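Local structure of Rho guanine nucleotide exchange factor 3 (Mus musculus, 2Z0Q) at residues Q11-A15 with K16-R20; L38-A41 with K42-H46; E75-L78 with S79-D83; F249-E253 with V254-T258. The protein acts as a guanine nucleotide exchange factor for the small GTPases RhoA and RhoB, here represented by its DH-PH domain fragment. One frame throughout, in Å; residues are numbered along the deposited sequence.

Contact 1. Residues Q11-A15 with K16-R20; sequences QVLTA and KEIKR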
loop_
_atom_site.group_PDB
_atom_site.type_symbol
_atom_site.label_atom_id
_atom_site.label_comp_id
_atom_site.label_asym_id
_atom_site.label_seq_id
_atom_site.Cartn_x
_atom_site.Cartn_y
_atom_site.Cartn_z
ATOM N N GLN A 11 7.364 -14.841 -41.945
ATOM C CA GLN A 11 7.349 -16.024 -42.864
ATOM C C GLN A 11 6.670 -17.209 -42.169
ATOM O O GLN A 11 5.453 -17.336 -42.175
ATOM C CB GLN A 11 8.789 -16.388 -43.246
ATOM C CG GLN A 11 9.735 -16.413 -42.038
ATOM C CD GLN A 11 11.134 -16.898 -42.387
ATOM O OE1 GLN A 11 11.833 -16.292 -43.218
ATOM N NE2 GLN A 11 11.556 -18.000 -41.750
ATOM N N VAL A 12 7.468 -18.085 -41.580
ATOM C CA VAL A 12 6.916 -19.217 -40.859
ATOM C C VAL A 12 6.261 -18.668 -39.585
ATOM O O VAL A 12 6.824 -17.790 -38.935
ATOM C CB VAL A 12 8.049 -20.204 -40.480
ATOM C CG1 VAL A 12 9.279 -19.412 -40.084
ATOM C CG2 VAL A 12 7.632 -21.112 -39.323
ATOM N N LEU A 13 5.055 -19.150 -39.262
ATOM C CA LEU A 13 4.391 -18.748 -38.024
ATOM C C LEU A 13 5.089 -19.548 -36.922
ATOM O O LEU A 13 5.156 -20.769 -36.972
ATOM C CB LEU A 13 2.896 -19.109 -38.058
ATOM C CG LEU A 13 2.143 -18.835 -36.746
ATOM C CD1 LEU A 13 2.145 -17.326 -36.457
ATOM C CD2 LEU A 13 0.693 -19.353 -36.880
ATOM N N THR A 14 5.603 -18.884 -35.904
ATOM C CA THR A 14 6.303 -19.624 -34.873
ATOM C C THR A 14 5.511 -19.597 -33.586
ATOM O O THR A 14 4.682 -18.706 -33.397
ATOM C CB THR A 14 7.664 -18.980 -34.578
ATOM O OG1 THR A 14 7.427 -17.635 -34.131
ATOM C CG2 THR A 14 8.537 -18.954 -35.822
ATOM N N ALA A 15 5.795 -20.524 -32.679
ATOM C CA ALA A 15 5.113 -20.534 -31.390
ATOM C C ALA A 15 5.491 -19.214 -30.696
ATOM O O ALA A 15 4.679 -18.602 -29.999
ATOM C CB ALA A 15 5.567 -21.712 -30.534
ATOM N N LYS A 16 6.742 -18.794 -30.878
ATOM C CA LYS A 16 7.232 -17.552 -30.259
ATOM C C LYS A 16 6.409 -16.352 -30.705
ATOM O O LYS A 16 6.068 -15.493 -29.878
ATOM C CB LYS A 16 8.712 -17.366 -30.662
ATOM C CG LYS A 16 9.398 -16.127 -30.088
ATOM C CD LYS A 16 10.922 -16.191 -30.427
ATOM C CE LYS A 16 11.675 -15.045 -29.745
ATOM N NZ LYS A 16 13.167 -15.139 -29.869
ATOM N N GLU A 17 6.068 -16.297 -31.999
ATOM C CA GLU A 17 5.279 -15.161 -32.516
ATOM C C GLU A 17 3.869 -15.186 -31.928
ATOM O O GLU A 17 3.323 -14.154 -31.645
ATOM C CB GLU A 17 5.217 -15.167 -34.058
ATOM C CG GLU A 17 4.369 -14.053 -34.687
ATOM C CD GLU A 17 4.761 -12.651 -34.253
ATOM O OE1 GLU A 17 5.925 -12.432 -33.806
ATOM O OE2 GLU A 17 3.909 -11.746 -34.404
ATOM N N ILE A 18 3.285 -16.371 -31.744
ATOM C CA ILE A 18 1.955 -16.431 -31.135
ATOM C C ILE A 18 2.072 -15.937 -29.685
ATOM O O ILE A 18 1.219 -15.183 -29.215
ATOM C CB ILE A 18 1.395 -17.873 -31.203
ATOM C CG1 ILE A 18 1.207 -18.238 -32.704
ATOM C CG2 ILE A 18 0.028 -17.928 -30.498
ATOM C CD1 ILE A 18 0.831 -19.746 -32.935
ATOM N N LYS A 19 3.142 -16.318 -28.996
ATOM C CA LYS A 19 3.355 -15.836 -27.626
ATOM C C LYS A 19 3.565 -14.305 -27.588
ATOM O O LYS A 19 3.130 -13.637 -26.641
ATOM C CB LYS A 19 4.551 -16.548 -26.970
ATOM C CG LYS A 19 4.293 -18.031 -26.719
ATOM C CD LYS A 19 5.550 -18.686 -26.153
ATOM C CE LYS A 19 5.374 -20.188 -26.066
ATOM N NZ LYS A 19 6.632 -20.857 -25.549
ATOM N N ARG A 20 4.205 -13.763 -28.613
ATOM C CA ARG A 20 4.412 -12.318 -28.680
ATOM C C ARG A 20 3.047 -11.635 -28.855
ATOM O O ARG A 20 2.752 -10.662 -28.208
ATOM C CB ARG A 20 5.266 -11.959 -29.880
ATOM C CG ARG A 20 5.772 -10.507 -29.809
ATOM C CD ARG A 20 6.676 -10.147 -31.010
ATOM N NE ARG A 20 5.967 -10.063 -32.302
ATOM C CZ ARG A 20 5.552 -8.935 -32.878
ATOM N NH1 ARG A 20 5.741 -7.752 -32.311
ATOM N NH2 ARG A 20 4.952 -8.988 -34.057
#

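Contact 2. Residues L38-A41 with K42-H46; sequences LKLA and KKAYH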
loop_
_atom_site.group_PDB
_atom_site.type_symbol
_atom_site.label_atom_id
_atom_site.label_comp_id
_atom_site.label_asym_id
_atom_site.label_seq_id
_atom_site.Cartn_x
_atom_site.Cartn_y
_atom_site.Cartn_z
ATOM N N LEU A 38 -11.040 1.585 -12.065
ATOM C CA LEU A 38 -11.003 2.947 -11.528
ATOM C C LEU A 38 -12.338 3.682 -11.786
ATOM O O LEU A 38 -12.772 4.497 -10.967
ATOM C CB LEU A 38 -9.855 3.757 -12.131
ATOM C CG LEU A 38 -8.438 3.299 -11.730
ATOM C CD1 LEU A 38 -7.410 4.322 -12.235
ATOM C CD2 LEU A 38 -8.363 3.124 -10.233
ATOM N N LYS A 39 -12.982 3.421 -12.924
ATOM C CA LYS A 39 -14.261 4.067 -13.184
ATOM C C LYS A 39 -15.287 3.499 -12.201
ATOM O O LYS A 39 -16.145 4.230 -11.678
ATOM C CB LYS A 39 -14.710 3.834 -14.623
ATOM C CG LYS A 39 -14.068 4.771 -15.649
ATOM C CD LYS A 39 -14.519 4.395 -17.037
ATOM C CE LYS A 39 -13.979 5.334 -18.085
ATOM N NZ LYS A 39 -14.286 4.753 -19.425
ATOM N N LEU A 40 -15.179 2.200 -11.941
ATOM C CA LEU A 40 -16.070 1.496 -11.022
ATOM C C LEU A 40 -15.928 2.004 -9.590
ATOM O O LEU A 40 -16.909 2.105 -8.850
ATOM C CB LEU A 40 -15.775 0.004 -11.036
ATOM C CG LEU A 40 -16.641 -0.788 -10.068
ATOM C CD1 LEU A 40 -18.102 -0.572 -10.434
ATOM C CD2 LEU A 40 -16.278 -2.260 -10.112
ATOM N N ALA A 41 -14.693 2.291 -9.197
ATOM C CA ALA A 41 -14.422 2.818 -7.871
ATOM C C ALA A 41 -15.239 4.099 -7.710
ATOM O O ALA A 41 -15.933 4.278 -6.711
ATOM C CB ALA A 41 -12.930 3.127 -7.725
ATOM N N LYS A 42 -15.154 4.987 -8.700
ATOM C CA LYS A 42 -15.878 6.250 -8.658
ATOM C C LYS A 42 -17.393 6.080 -8.703
ATOM O O LYS A 42 -18.120 6.782 -7.995
ATOM C CB LYS A 42 -15.442 7.170 -9.804
ATOM C CG LYS A 42 -16.070 8.554 -9.712
ATOM C CD LYS A 42 -15.695 9.467 -10.862
ATOM C CE LYS A 42 -16.370 10.829 -10.684
ATOM N NZ LYS A 42 -16.032 11.774 -11.786
ATOM N N LYS A 43 -17.876 5.157 -9.529
ATOM C CA LYS A 43 -19.315 4.924 -9.648
ATOM C C LYS A 43 -19.965 4.172 -8.487
ATOM O O LYS A 43 -21.069 4.515 -8.073
ATOM C CB LYS A 43 -19.629 4.173 -10.950
ATOM C CG LYS A 43 -19.488 4.999 -12.208
ATOM C CD LYS A 43 -20.623 6.001 -12.358
ATOM C CE LYS A 43 -20.483 6.803 -13.655
ATOM N NZ LYS A 43 -21.534 7.860 -13.805
ATOM N N ALA A 44 -19.302 3.146 -7.963
ATOM C CA ALA A 44 -19.874 2.358 -6.872
ATOM C C ALA A 44 -19.571 2.875 -5.476
ATOM O O ALA A 44 -20.343 2.616 -4.556
ATOM C CB ALA A 44 -19.424 0.906 -6.980
ATOM N N TYR A 45 -18.465 3.606 -5.319
ATOM C CA TYR A 45 -18.062 4.121 -4.005
ATOM C C TYR A 45 -18.165 5.633 -3.840
ATOM O O TYR A 45 -18.885 6.120 -2.966
ATOM C CB TYR A 45 -16.622 3.691 -3.679
ATOM C CG TYR A 45 -16.436 2.201 -3.478
ATOM C CD1 TYR A 45 -15.282 1.568 -3.922
ATOM C CD2 TYR A 45 -17.419 1.428 -2.858
ATOM C CE1 TYR A 45 -15.103 0.200 -3.764
ATOM C CE2 TYR A 45 -17.254 0.053 -2.693
ATOM C CZ TYR A 45 -16.091 -0.554 -3.152
ATOM O OH TYR A 45 -15.915 -1.910 -3.018
ATOM N N HIS A 46 -17.435 6.377 -4.665
ATOM C CA HIS A 46 -17.451 7.835 -4.579
ATOM C C HIS A 46 -18.817 8.474 -4.836
ATOM O O HIS A 46 -19.378 9.098 -3.945
ATOM C CB HIS A 46 -16.417 8.436 -5.534
ATOM C CG HIS A 46 -16.332 9.931 -5.470
ATOM N ND1 HIS A 46 -17.289 10.758 -6.018
ATOM C CD2 HIS A 46 -15.411 10.746 -4.903
ATOM C CE1 HIS A 46 -16.961 12.018 -5.788
ATOM N NE2 HIS A 46 -15.825 12.039 -5.114
#

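Contact 3. Residues E75-L78 with S79-D83; sequences EELL and SQLRD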
loop_
_atom_site.group_PDB
_atom_site.type_symbol
_atom_site.label_atom_id
_atom_site.label_comp_id
_atom_site.label_asym_id
_atom_site.label_seq_id
_atom_site.Cartn_x
_atom_site.Cartn_y
_atom_site.Cartn_z
ATOM N N GLU A 75 -6.235 5.488 -20.744
ATOM C CA GLU A 75 -7.101 5.515 -21.901
ATOM C C GLU A 75 -6.273 5.888 -23.107
ATOM O O GLU A 75 -6.499 5.362 -24.199
ATOM C CB GLU A 75 -8.254 6.526 -21.726
ATOM C CG GLU A 75 -9.237 6.143 -20.628
ATOM C CD GLU A 75 -10.339 7.191 -20.429
ATOM O OE1 GLU A 75 -10.016 8.355 -20.101
ATOM O OE2 GLU A 75 -11.525 6.832 -20.604
ATOM N N GLU A 76 -5.319 6.802 -22.924
ATOM C CA GLU A 76 -4.472 7.205 -24.036
ATOM C C GLU A 76 -3.623 6.026 -24.493
ATOM O O GLU A 76 -3.494 5.799 -25.686
ATOM C CB GLU A 76 -3.549 8.356 -23.651
ATOM C CG GLU A 76 -2.647 8.810 -24.788
ATOM C CD GLU A 76 -3.427 9.389 -25.941
ATOM O OE1 GLU A 76 -4.462 10.044 -25.687
ATOM O OE2 GLU A 76 -3.016 9.215 -27.102
ATOM N N LEU A 77 -3.048 5.272 -23.563
ATOM C CA LEU A 77 -2.221 4.150 -24.007
ATOM C C LEU A 77 -3.095 3.120 -24.724
ATOM O O LEU A 77 -2.758 2.627 -25.795
ATOM C CB LEU A 77 -1.491 3.504 -22.827
ATOM C CG LEU A 77 -0.752 2.225 -23.223
ATOM C CD1 LEU A 77 0.253 2.502 -24.325
ATOM C CD2 LEU A 77 -0.126 1.621 -21.969
ATOM N N LEU A 78 -4.221 2.775 -24.123
ATOM C CA LEU A 78 -5.121 1.808 -24.744
ATOM C C LEU A 78 -5.539 2.222 -26.156
ATOM O O LEU A 78 -5.535 1.417 -27.077
ATOM C CB LEU A 78 -6.337 1.627 -23.854
ATOM C CG LEU A 78 -7.381 0.593 -24.295
ATOM C CD1 LEU A 78 -6.734 -0.770 -24.412
ATOM C CD2 LEU A 78 -8.506 0.566 -23.264
ATOM N N SER A 79 -5.924 3.486 -26.315
ATOM C CA SER A 79 -6.350 3.993 -27.601
ATOM C C SER A 79 -5.260 3.812 -28.650
ATOM O O SER A 79 -5.536 3.403 -29.775
ATOM C CB SER A 79 -6.728 5.482 -27.470
ATOM O OG SER A 79 -7.035 6.020 -28.737
ATOM N N GLN A 80 -4.017 4.112 -28.281
ATOM C CA GLN A 80 -2.903 3.968 -29.206
ATOM C C GLN A 80 -2.615 2.505 -29.565
ATOM O O GLN A 80 -2.328 2.186 -30.728
ATOM C CB GLN A 80 -1.649 4.637 -28.625
ATOM C CG GLN A 80 -1.707 6.172 -28.712
ATOM C CD GLN A 80 -0.460 6.826 -28.185
ATOM O OE1 GLN A 80 0.652 6.481 -28.584
ATOM N NE2 GLN A 80 -0.631 7.796 -27.291
ATOM N N LEU A 81 -2.677 1.622 -28.578
ATOM C CA LEU A 81 -2.441 0.189 -28.843
ATOM C C LEU A 81 -3.555 -0.357 -29.728
ATOM O O LEU A 81 -3.322 -1.209 -30.589
ATOM C CB LEU A 81 -2.409 -0.584 -27.533
ATOM C CG LEU A 81 -1.204 -0.255 -26.667
ATOM C CD1 LEU A 81 -1.464 -0.849 -25.310
ATOM C CD2 LEU A 81 0.099 -0.780 -27.295
ATOM N N ARG A 82 -4.764 0.167 -29.526
ATOM C CA ARG A 82 -5.905 -0.296 -30.308
ATOM C C ARG A 82 -5.752 0.166 -31.742
ATOM O O ARG A 82 -5.915 -0.596 -32.699
ATOM C CB ARG A 82 -7.215 0.275 -29.737
ATOM C CG ARG A 82 -8.402 -0.016 -30.655
ATOM C CD ARG A 82 -9.752 0.526 -30.149
ATOM N NE ARG A 82 -10.848 -0.090 -30.913
ATOM C CZ ARG A 82 -12.115 -0.146 -30.516
ATOM N NH1 ARG A 82 -12.491 0.393 -29.356
ATOM N NH2 ARG A 82 -13.001 -0.808 -31.243
ATOM N N ASP A 83 -5.387 1.428 -31.880
ATOM C CA ASP A 83 -5.234 2.060 -33.182
ATOM C C ASP A 83 -4.199 1.438 -34.110
ATOM O O ASP A 83 -4.357 1.459 -35.324
ATOM C CB ASP A 83 -4.888 3.534 -32.974
ATOM C CG ASP A 83 -4.536 4.221 -34.259
ATOM O OD1 ASP A 83 -5.451 4.369 -35.090
ATOM O OD2 ASP A 83 -3.352 4.595 -34.436
#

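Contact 4. Residues F249-E253 with V254-T258; sequences FLFQE and VLVIT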
loop_
_atom_site.group_PDB
_atom_site.type_symbol
_atom_site.label_atom_id
_atom_site.label_comp_id
_atom_site.label_asym_id
_atom_site.label_seq_id
_atom_site.Cartn_x
_atom_site.Cartn_y
_atom_site.Cartn_z
ATOM N N PHE A 249 3.764 1.340 15.316
ATOM C CA PHE A 249 4.753 1.743 14.319
ATOM C C PHE A 249 6.133 1.177 14.637
ATOM O O PHE A 249 6.719 1.464 15.691
ATOM C CB PHE A 249 4.882 3.279 14.309
ATOM C CG PHE A 249 3.615 3.997 13.924
ATOM C CD1 PHE A 249 3.282 4.194 12.583
ATOM C CD2 PHE A 249 2.747 4.465 14.904
ATOM C CE1 PHE A 249 2.102 4.849 12.226
ATOM C CE2 PHE A 249 1.589 5.106 14.558
ATOM C CZ PHE A 249 1.252 5.310 13.208
ATOM N N LEU A 250 6.660 0.384 13.711
ATOM C CA LEU A 250 7.993 -0.130 13.863
ATOM C C LEU A 250 8.939 0.700 12.967
ATOM O O LEU A 250 9.008 0.490 11.754
ATOM C CB LEU A 250 8.075 -1.606 13.426
ATOM C CG LEU A 250 9.521 -2.154 13.475
ATOM C CD1 LEU A 250 10.072 -2.157 14.919
ATOM C CD2 LEU A 250 9.532 -3.549 12.896
ATOM N N PHE A 251 9.630 1.659 13.568
ATOM C CA PHE A 251 10.627 2.432 12.825
ATOM C C PHE A 251 11.879 1.537 12.904
ATOM O O PHE A 251 11.925 0.613 13.708
ATOM C CB PHE A 251 10.866 3.787 13.502
ATOM C CG PHE A 251 9.705 4.744 13.354
ATOM C CD1 PHE A 251 9.498 5.443 12.156
ATOM C CD2 PHE A 251 8.825 4.942 14.410
ATOM C CE1 PHE A 251 8.422 6.334 12.015
ATOM C CE2 PHE A 251 7.750 5.819 14.291
ATOM C CZ PHE A 251 7.545 6.526 13.082
ATOM N N GLN A 252 12.907 1.795 12.090
ATOM C CA GLN A 252 14.059 0.903 12.110
ATOM C C GLN A 252 14.640 0.603 13.480
ATOM O O GLN A 252 14.972 -0.546 13.787
ATOM C CB GLN A 252 15.177 1.455 11.227
ATOM C CG GLN A 252 16.334 0.472 11.014
ATOM C CD GLN A 252 15.922 -0.709 10.163
ATOM O OE1 GLN A 252 15.413 -1.705 10.672
ATOM N NE2 GLN A 252 16.125 -0.593 8.840
ATOM N N GLU A 253 14.744 1.624 14.320
ATOM C CA GLU A 253 15.354 1.437 15.620
ATOM C C GLU A 253 14.439 1.592 16.831
ATOM O O GLU A 253 14.902 1.462 17.960
ATOM C CB GLU A 253 16.539 2.402 15.757
ATOM C CG GLU A 253 17.622 2.175 14.682
ATOM C CD GLU A 253 18.816 3.084 14.892
ATOM O OE1 GLU A 253 19.426 2.999 15.973
ATOM O OE2 GLU A 253 19.131 3.893 13.993
ATOM N N VAL A 254 13.161 1.845 16.588
ATOM C CA VAL A 254 12.239 2.051 17.710
ATOM C C VAL A 254 10.792 1.686 17.405
ATOM O O VAL A 254 10.269 1.965 16.319
ATOM C CB VAL A 254 12.343 3.537 18.230
ATOM C CG1 VAL A 254 11.908 4.500 17.130
ATOM C CG2 VAL A 254 11.464 3.752 19.526
ATOM N N LEU A 255 10.141 1.039 18.385
ATOM C CA LEU A 255 8.736 0.672 18.252
ATOM C C LEU A 255 7.900 1.741 18.974
ATOM O O LEU A 255 8.209 2.130 20.100
ATOM C CB LEU A 255 8.485 -0.698 18.884
ATOM C CG LEU A 255 7.054 -1.245 18.724
ATOM C CD1 LEU A 255 6.913 -1.884 17.349
ATOM C CD2 LEU A 255 6.746 -2.317 19.796
ATOM N N VAL A 256 6.848 2.228 18.321
ATOM C CA VAL A 256 5.993 3.269 18.921
ATOM C C VAL A 256 4.564 2.729 18.937
ATOM O O VAL A 256 4.024 2.309 17.910
ATOM C CB VAL A 256 6.077 4.597 18.116
ATOM C CG1 VAL A 256 5.208 5.705 18.828
ATOM C CG2 VAL A 256 7.515 5.045 18.055
ATOM N N ILE A 257 3.953 2.730 20.121
ATOM C CA ILE A 257 2.608 2.189 20.296
ATOM C C ILE A 257 1.681 3.380 20.572
ATOM O O ILE A 257 1.965 4.193 21.447
ATOM C CB ILE A 257 2.554 1.196 21.523
ATOM C CG1 ILE A 257 3.537 0.037 21.283
ATOM C CG2 ILE A 257 1.137 0.661 21.683
ATOM C CD1 ILE A 257 3.633 -0.972 22.447
ATOM N N THR A 258 0.603 3.471 19.805
ATOM C CA THR A 258 -0.289 4.628 19.917
ATOM C C THR A 258 -1.738 4.252 19.786
ATOM O O THR A 258 -2.069 3.090 19.531
ATOM C CB THR A 258 -0.013 5.594 18.749
ATOM O OG1 THR A 258 -0.604 5.057 17.541
ATOM C CG2 THR A 258 1.497 5.776 18.557
#

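Contact 1. Residues Q11-A15 with K16-R20
Thr14 OG1 takes the backbone N-H of Glu17 in a 2.9 Å bond, Thr14 OG1 to Glu17 N. The bond is moderately bent, with 149° at the hydrogen. Thr14 holds the N-cap position, directly before the helix. Its hydroxyl sits between the backbone N and the carbonyl carbon (chi1 60°), which swings OG1 over the first turn. Thr14 OG1 also lies 3.3 Å from Glu17 CB, so the two side chains meet at the root of the glutamate. The carbonyl of Thr14 starts the regular pattern and accepts from Ile18 N. Lys19 N then bonds to Ala15 O.

Glu17 turns its far end away from the cap. Its chain bends at chi2 and brings the carboxylate to Arg20, one turn on. Arg20 grips it side-on. Arg20 NE meets Glu17 OE1 at 2.8 Å in a salt bridge. Arg20 NH2 uses the syn lone pair of Glu17 OE2. The carboxylate carbon lies in the guanidinium plane, at its edge. Gln21 adds a bond to Glu17 OE2, and Arg20 NH1 reaches the carbonyl of Glu92. With an alanine in place of Glu17, Arg20 NE would probably lose its carboxylate mate and Gln21 an acceptor, and the guanidinium, though still bonded to Glu92, would be less firmly fixed in rotation.

Beside the cap, Leu13 and Ile18 cross at about a right angle. Leu13 CD2 touches Ile18 CD1 at 4.0 Å. This apolar pair spans the helix start from the residue before the N-cap to the fourth residue after it, the spacing of a hydrophobic staple. Together with the threonine N-cap, it marks the start of the long first helix of the DH domain.

Contact 2. Residues L38-A41 with K42-H46
Ala41 O receives two backbone N-H groups. Tyr45 N lies 3.0 Å from Ala41 O. His46 N lies 3.3 Å from Ala41 O. The two donors come from different directions. His46 N lies in the carbonyl plane, while Tyr45 N is tilted 33° from it. The Tyr45 bond closes an ordinary alpha turn, and the His46 bond spans five residues, as in a pi-type turn. The helix is therefore locally wider here. The earlier backbone bonds keep the alpha spacing. Lys43 N meets Lys39 O, and Ala44 N meets Leu40 O at 2.8 Å. Lys42 N to Leu38 O is a weak bond.

Apolar contact between side chains is slight. Leu40 has CG anti to its own N (chi1 178°), and this carries Leu40 CD1 along the helix to Ala44 CB, 4.0 Å away. Beyond these segments, Leu38 packs on Leu67 and Ile71 of helix 67-84, and Tyr45 touches Phe64.

Other side-chain carbons make van der Waals contact with backbone carbonyls. Ala44 CB rests 3.4 Å from Leu40 O. Tyr45 CB lies 3.2 Å from Ala41 O, and the ring stands oblique to that oxygen. Lys43 CG passes 3.5 Å from Lys39 O before the chain bends at chi2.

The charged ends mostly lead outward. Lys42 extends away toward Asp68 in a long, weak ion pair.

The contact is thus carried by the backbone of helix 15-51 in the DH domain, with little side-chain polarity shared across it. Sharing one oxygen lets the helix widen by a residue while both N-H groups stay bonded; the longer bond, to His46 N, is probably the weaker.

Contact 3. Residues E75-L78 with S79-D83
Glu76 and Gln80 lean across one another one helical turn apart, with the carboxylate and amide planes 60° apart. Gln80 NE2 gives a hydrogen to Glu76 OE2 at 2.8 Å, N to O. The oxygen uses its anti lone pair, the one facing away from its partner oxygen. The acceptor lies 20° out of the amide plane, so the bond is not flat with the glutamine. Glu76 has CG anti to its backbone N (chi1 -180°) and a bend at chi2, which folds the carboxylate along the helix toward the following turn. Gln80 stays extended beyond CG and reaches back to meet it. Gln80 NE2 also passes 3.4 Å from Glu76 CG, so the amide nitrogen lies against the glutamate CG as well as its carboxylate.

This is an i to i+4 pairing on helix 67-84 of the DH domain, a bundle of helices. Leu77 and Leu81 repeat the spacing on another side of the same helix. Their side chains slant past each other, and Leu77 CG lies 3.8 Å from Leu81 CD1. Leu81 CG also sits 3.4 Å from Leu77 O, just beside the bond that Leu81 N makes to that oxygen. Both leucines are buried, and Leu77 packs against Ile97 and Trp101 of helix 95-101.

Leu78 faces helix 15-51, where it touches Ser28 and Ile35. Its carbonyl accepts from Arg82 N, and Arg82 CB lies 3.3 Å from Leu78 O.

Contact 4. Residues F249-E253 with V254-T258
Phe249 and Val256 face each other as a hydrogen-bonded pair in an antiparallel beta hairpin of the PH domain. Phe249 N meets Val256 O, and Val256 N meets Phe249 O at 2.7 Å; both donors lie in the carbonyl plane. Near the turn, Phe251 N bonds to Val254 O, while the return bond, Val254 N to Phe251 O, is weak. Gln252 and Glu253 form the two-residue turn, with type I-like backbone angles.

Phe249, Phe251, Val254 and Val256 share one face. Val256 CG2 lies against the ring edge of Phe251, in its plane, 3.8 Å from Phe251 CE2. Val254 CG1 packs against Phe251 CB, also at 3.8 Å. Phe251 has CG anti to its carbonyl carbon (chi1 -71°), which lays the ring along the neighbouring strand toward Val256. Helix 224-227 packs onto the valines through Ile226.

The Phe249 ring is turned the same way and reaches Thr258. The two side chains meet at about a right angle. Thr258 OG1 lies at the ring edge, 3.7 Å from Phe249 CE2, with CG2 beside it. The Thr258 hydroxyl is bonded to the carbonyl of His247. Tyr269 meets the Phe249 ring edge-to-face. Replacing this ring by an alanine is likely to open a gap beside Thr258 and take from Tyr269 an edge-to-face contact, and from Tyr210 and His247 a ring neighbour.

Leu250 and Leu255 form the non-hydrogen-bonded pair on the other face, where Leu250 also touches Cys340 and Ile341 of helix 331-345. Their side chains cross at about a right angle, and Leu250 CD1 meets Leu255 CD1 at 4.0 Å.

How the contacts relate
Contacts 2 and 3 lie in the helical DH domain, and contact 1 at the start of its long helix 15-51; contact 4 is in the PH domain. Contacts 1 and 2 share helix 15-51 but stand about 39 Å apart between centres: the first is at its start, the second farther along. Contact 3 lies on helix 67-84, which packs beside that helix. Contacts 2 and 3 touch through Lys39 NZ and Glu75 OE2, 3.7 Å apart, a long and weak ion pair. Contact 3 is about 10 Å from contact 1 at the nearest atoms. Contact 4 is remote, about 24 Å from contact 2 at the nearest atoms and about 54 Å from contact 1 between centres.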